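Local coordinates for protein hypothetical sensory transduction histidine kinase (Methanosarcina mazei, PDB 3LI9) that is the extracellular Cache (PDC-fold) sensor domain of a putative membrane histidine kinase; the whole protein probably phosphorylates a histidine using ATP, at residues Q37-T42 with N69-G74. Residues are numbered along the deposited sequence; the frame is centred on the assembly and turned at random.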
loop_
_atom_site.group_PDB
_atom_site.type_symbol
_atom_site.label_atom_id
_atom_site.label_comp_id
_atom_site.label_asym_id
_atom_site.label_seq_id
_atom_site.Cartn_x
_atom_site.Cartn_y
_atom_site.Cartn_z
ATOM N N GLN A 37 -0.497 -8.376 -3.164
ATOM C CA GLN A 37 -1.866 -8.311 -3.692
ATOM C C GLN A 37 -2.383 -9.740 -3.956
ATOM O O GLN A 37 -3.600 -10.036 -3.640
ATOM C CB GLN A 37 -1.852 -7.520 -5.026
ATOM C CG GLN A 37 -3.165 -7.483 -5.812
ATOM C CD GLN A 37 -2.997 -6.607 -7.030
ATOM O OE1 GLN A 37 -2.246 -6.918 -7.977
ATOM N NE2 GLN A 37 -3.708 -5.553 -7.028
ATOM N N ALA A 38 -1.527 -10.599 -4.522
ATOM C CA ALA A 38 -1.952 -11.986 -4.875
ATOM C C ALA A 38 -2.230 -12.780 -3.574
ATOM O O ALA A 38 -3.088 -13.675 -3.600
ATOM C CB ALA A 38 -0.845 -12.680 -5.683
ATOM N N ILE A 39 -1.598 -12.437 -2.443
ATOM C CA ILE A 39 -1.864 -13.185 -1.188
ATOM C C ILE A 39 -3.294 -12.890 -0.745
ATOM O O ILE A 39 -4.109 -13.799 -0.484
ATOM C CB ILE A 39 -0.919 -12.733 -0.091
ATOM C CG1 ILE A 39 0.527 -13.182 -0.454
ATOM C CG2 ILE A 39 -1.355 -13.390 1.311
ATOM C CD1 ILE A 39 1.616 -12.611 0.502
ATOM N N ALA A 40 -3.611 -11.593 -0.663
ATOM C CA ALA A 40 -5.017 -11.221 -0.308
ATOM C C ALA A 40 -6.073 -11.767 -1.290
ATOM O O ALA A 40 -7.144 -12.218 -0.869
ATOM C CB ALA A 40 -5.150 -9.704 -0.207
ATOM N N ARG A 41 -5.787 -11.689 -2.575
ATOM C CA ARG A 41 -6.719 -12.190 -3.581
ATOM C C ARG A 41 -6.903 -13.691 -3.491
ATOM O O ARG A 41 -8.037 -14.171 -3.646
ATOM C CB ARG A 41 -6.229 -11.797 -4.946
ATOM C CG ARG A 41 -7.378 -11.945 -5.955
ATOM C CD ARG A 41 -7.127 -11.016 -7.214
ATOM N NE ARG A 41 -8.279 -11.111 -8.106
ATOM C CZ ARG A 41 -8.406 -12.011 -9.079
ATOM N NH1 ARG A 41 -7.452 -12.918 -9.260
ATOM N NH2 ARG A 41 -9.504 -12.048 -9.843
ATOM N N THR A 42 -5.818 -14.429 -3.235
ATOM C CA THR A 42 -5.927 -15.881 -3.173
ATOM C C THR A 42 -6.728 -16.286 -1.909
ATOM O O THR A 42 -7.577 -17.176 -1.971
ATOM C CB THR A 42 -4.568 -16.496 -3.138
ATOM O OG1 THR A 42 -3.969 -16.191 -4.398
ATOM C CG2 THR A 42 -4.708 -18.061 -3.121
ATOM N N ASN A 69 4.674 -15.019 6.195
ATOM C CA ASN A 69 4.971 -13.864 5.355
ATOM C C ASN A 69 5.439 -12.714 6.239
ATOM O O ASN A 69 4.679 -11.840 6.618
ATOM C CB ASN A 69 3.674 -13.425 4.626
ATOM C CG ASN A 69 3.366 -14.328 3.443
ATOM O OD1 ASN A 69 4.013 -14.252 2.399
ATOM N ND2 ASN A 69 2.375 -15.219 3.596
ATOM N N PRO A 70 6.746 -12.679 6.569
ATOM C CA PRO A 70 7.275 -11.691 7.504
ATOM C C PRO A 70 7.157 -10.256 6.981
ATOM O O PRO A 70 7.337 -9.327 7.784
ATOM C CB PRO A 70 8.765 -12.066 7.681
ATOM C CG PRO A 70 8.989 -13.319 6.894
ATOM C CD PRO A 70 7.719 -13.636 6.044
ATOM N N GLN A 71 6.876 -10.108 5.709
ATOM C CA GLN A 71 6.684 -8.755 5.103
ATOM C C GLN A 71 5.317 -8.211 5.458
ATOM O O GLN A 71 4.997 -7.056 5.085
ATOM C CB GLN A 71 6.920 -8.747 3.577
ATOM C CG GLN A 71 5.703 -9.232 2.716
ATOM C CD GLN A 71 5.561 -10.770 2.710
ATOM O OE1 GLN A 71 6.293 -11.521 3.428
ATOM N NE2 GLN A 71 4.601 -11.249 1.911
ATOM N N LEU A 72 4.450 -9.082 6.030
ATOM C CA LEU A 72 3.088 -8.634 6.474
ATOM C C LEU A 72 3.065 -8.391 7.960
ATOM O O LEU A 72 3.785 -9.054 8.732
ATOM C CB LEU A 72 2.018 -9.685 6.155
ATOM C CG LEU A 72 1.922 -10.148 4.677
ATOM C CD1 LEU A 72 0.816 -11.165 4.496
ATOM C CD2 LEU A 72 1.698 -8.928 3.711
ATOM N N ILE A 73 2.205 -7.444 8.405
ATOM C CA ILE A 73 1.996 -7.249 9.809
ATOM C C ILE A 73 0.545 -7.597 10.256
ATOM O O ILE A 73 0.268 -7.675 11.433
ATOM C CB ILE A 73 2.368 -5.784 10.215
ATOM C CG1 ILE A 73 2.586 -5.675 11.718
ATOM C CG2 ILE A 73 1.272 -4.766 9.723
ATOM C CD1 ILE A 73 3.407 -4.363 12.102
ATOM N N GLY A 74 -0.340 -7.790 9.294
ATOM C CA GLY A 74 -1.686 -8.151 9.606
ATOM C C GLY A 74 -2.272 -8.939 8.442
ATOM O O GLY A 74 -1.953 -8.714 7.276
#
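In this PDC-fold sensor domain, I39 of the long N-terminal helix 13-48 meets N69, Q71 and L72 of the type I beta turn N69-L72. This turn lies between helix 55-67 and strand 74-79, so the contact joins the long helix to the loop that leads into the strand. I39 is the one residue of 37-42 that reaches the turn, and it does so with CD1. Its CG1 is anti to the carbonyl carbon (chi1 -68°), and the extended chi2 carries CD1 out from the helix. This methyl lies 3.5 Å from OD1 of N69 and 3.6 Å from NE2 of Q71. It is 4.3 Å from CD1 of L72, a looser apolar contact. No hydrogen bond crosses between the two segments.

The two amides are linked to each other. NE2 of Q71 donates to OD1 of N69 at 3.1 Å. The bond is nearly straight at the hydrogen (162°), but the donor sits above the carbonyl plane of N69. The Q71 chain bends at chi2 (-78°), which folds its amide back toward N69. NE2 also bonds to OD1 of N36 on the long helix, and ND2 of N69 bonds to the carbonyl of I65. These bonds tie the turn to both helices beside the methyl contact. I39 also touches I65, while L72 packs on L66 and on V169 and V171 of strand 162-172. Within the turn, N of L72 donates to O of N69 at 2.8 Å.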